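Local coordinates for tropomodulin (PDB 1PGV), which probably caps the pointed ends of actin filaments, blocking their elongation and depolymerisation, binds tropomyosin and is represented here by its C-terminal domain, at residues A[76-81]-A[102-107]. Sequence-based numbering, arbitrary orientation.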
loop_
_atom_site.group_PDB
_atom_site.type_symbol
_atom_site.label_atom_id
_atom_site.label_comp_id
_atom_site.label_asym_id
_atom_site.label_seq_id
_atom_site.Cartn_x
_atom_site.Cartn_y
_atom_site.Cartn_z
ATOM N N SER A 76 -6.721 -3.299 -3.927
ATOM C CA SER A 76 -6.325 -4.545 -3.286
ATOM C C SER A 76 -5.914 -5.602 -4.303
ATOM O O SER A 76 -6.650 -5.890 -5.251
ATOM C CB SER A 76 -7.473 -5.075 -2.424
ATOM O OG SER A 76 -7.037 -6.125 -1.580
ATOM N N LEU A 77 -4.728 -6.168 -4.096
ATOM C CA LEU A 77 -4.187 -7.200 -4.975
ATOM C C LEU A 77 -3.667 -8.346 -4.121
ATOM O O LEU A 77 -2.625 -8.934 -4.422
ATOM C CB LEU A 77 -3.023 -6.658 -5.810
ATOM C CG LEU A 77 -3.111 -5.288 -6.474
ATOM C CD1 LEU A 77 -2.936 -4.197 -5.423
ATOM C CD2 LEU A 77 -2.015 -5.173 -7.533
ATOM N N ALA A 78 -4.384 -8.654 -3.048
ATOM C CA ALA A 78 -3.982 -9.727 -2.153
ATOM C C ALA A 78 -4.090 -11.081 -2.839
ATOM O O ALA A 78 -5.009 -11.327 -3.617
ATOM C CB ALA A 78 -4.844 -9.717 -0.894
ATOM N N ASN A 79 -3.135 -11.955 -2.547
ATOM C CA ASN A 79 -3.130 -13.295 -3.109
ATOM C C ASN A 79 -3.362 -13.328 -4.620
ATOM O O ASN A 79 -4.293 -13.975 -5.101
ATOM C CB ASN A 79 -4.183 -14.143 -2.396
ATOM C CG ASN A 79 -4.078 -15.612 -2.735
ATOM O OD1 ASN A 79 -2.990 -16.193 -2.700
ATOM N ND2 ASN A 79 -5.213 -16.230 -3.048
ATOM N N THR A 80 -2.517 -12.617 -5.362
ATOM C CA THR A 80 -2.606 -12.590 -6.818
ATOM C C THR A 80 -1.308 -13.153 -7.395
ATOM O O THR A 80 -1.048 -13.038 -8.590
ATOM C CB THR A 80 -2.800 -11.162 -7.356
ATOM O OG1 THR A 80 -1.798 -10.302 -6.803
ATOM C CG2 THR A 80 -4.184 -10.636 -6.987
ATOM N N ALA A 81 -0.501 -13.748 -6.523
ATOM C CA ALA A 81 0.772 -14.348 -6.909
ATOM C C ALA A 81 1.694 -13.380 -7.645
ATOM O O ALA A 81 2.414 -13.780 -8.557
ATOM C CB ALA A 81 0.522 -15.590 -7.771
ATOM N N VAL A 102 -6.275 2.904 0.987
ATOM C CA VAL A 102 -5.981 1.541 1.392
ATOM C C VAL A 102 -5.267 0.799 0.269
ATOM O O VAL A 102 -5.709 0.817 -0.875
ATOM C CB VAL A 102 -7.287 0.787 1.749
ATOM C CG1 VAL A 102 -6.993 -0.668 2.080
ATOM C CG2 VAL A 102 -7.965 1.470 2.932
ATOM N N LEU A 103 -4.141 0.178 0.606
ATOM C CA LEU A 103 -3.373 -0.589 -0.366
ATOM C C LEU A 103 -3.118 -1.943 0.265
ATOM O O LEU A 103 -2.538 -2.027 1.347
ATOM C CB LEU A 103 -2.044 0.101 -0.680
ATOM C CG LEU A 103 -1.166 -0.650 -1.688
ATOM C CD1 LEU A 103 -1.908 -0.785 -3.007
ATOM C CD2 LEU A 103 0.156 0.099 -1.880
ATOM N N ASN A 104 -3.564 -3.000 -0.404
ATOM C CA ASN A 104 -3.394 -4.353 0.110
ATOM C C ASN A 104 -2.635 -5.239 -0.876
ATOM O O ASN A 104 -3.126 -5.524 -1.967
ATOM C CB ASN A 104 -4.768 -4.966 0.397
ATOM C CG ASN A 104 -4.678 -6.350 1.000
ATOM O OD1 ASN A 104 -3.584 -6.895 1.194
ATOM N ND2 ASN A 104 -5.833 -6.932 1.310
ATOM N N VAL A 105 -1.435 -5.663 -0.487
ATOM C CA VAL A 105 -0.614 -6.532 -1.331
ATOM C C VAL A 105 -0.145 -7.751 -0.541
ATOM O O VAL A 105 0.920 -8.315 -0.816
ATOM C CB VAL A 105 0.637 -5.789 -1.867
ATOM C CG1 VAL A 105 0.224 -4.629 -2.746
ATOM C CG2 VAL A 105 1.494 -5.303 -0.707
ATOM N N GLU A 106 -0.945 -8.166 0.437
ATOM C CA GLU A 106 -0.579 -9.307 1.269
ATOM C C GLU A 106 -0.636 -10.648 0.533
ATOM O O GLU A 106 -1.227 -10.763 -0.540
ATOM C CB GLU A 106 -1.488 -9.368 2.501
ATOM C CG GLU A 106 -2.878 -9.921 2.222
ATOM C CD GLU A 106 -3.815 -9.801 3.418
ATOM O OE1 GLU A 106 -3.372 -10.053 4.557
ATOM O OE2 GLU A 106 -5.002 -9.467 3.212
ATOM N N SER A 107 0.002 -11.650 1.131
ATOM C CA SER A 107 0.035 -13.015 0.609
ATOM C C SER A 107 0.532 -13.183 -0.821
ATOM O O SER A 107 -0.042 -13.948 -1.602
ATOM C CB SER A 107 -1.351 -13.646 0.750
ATOM O OG SER A 107 -1.707 -13.747 2.117
HETATM O O HOH W 1 -0.274 -15.284 -4.001
#
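Ser76 and Asn104 sit beside each other on one face of a parallel beta-sheet, where two neighbouring turns of a leucine-rich-repeat-like solenoid pack in register. Strands 74-76 and 102-104 end here, and the chains run on side by side as loops, joined by two backbone bonds: Leu77 N to Asn104 O (2.7 Å) and Asn79 N to Glu106 O (3.0 Å). In the conformer described, Ser76 OG lies 3.2 Å from Asn104 CB and hydrogen-bonds to Asn49 OD1 in the preceding turn, an oxygen that also takes the N-H of Ala78. The Asn104 side chain stretches away from its own N (chi1 -177°), which carries the amide in the strand direction, alongside the Ala78 methyl, whose CB lies 3.7 Å from Asn104 ND2. Both ends of this amide are held from its own loop. OD1 accepts the N-H of Glu106 in an Asx turn, with an N-H...O angle of 171°, while ND2 donates to Glu106 OE2, which it meets from above the carboxylate plane. A chi1 of 77° folds Glu106 CG back over its own backbone, where it touches the Ala78 methyl as well; this one small side chain thus fits against both amide and aliphatic stem. On the other face, toward the helices, the side chains of Leu77 and Val105 run alongside one another in the same direction, with Leu77 CD1 4.2 Å from Val105 CG1; Val105 also packs on Leu90 of helix 90-96. Farther along, Thr80 OG1 donates to Leu77 O. Asn79 ND2 bonds to Asn50 OD1, and a water bridges the loops by donating to Asn79 OD1 and to Ser107 O. The oxygen of this water lies 2.8 Å from Ser107 O.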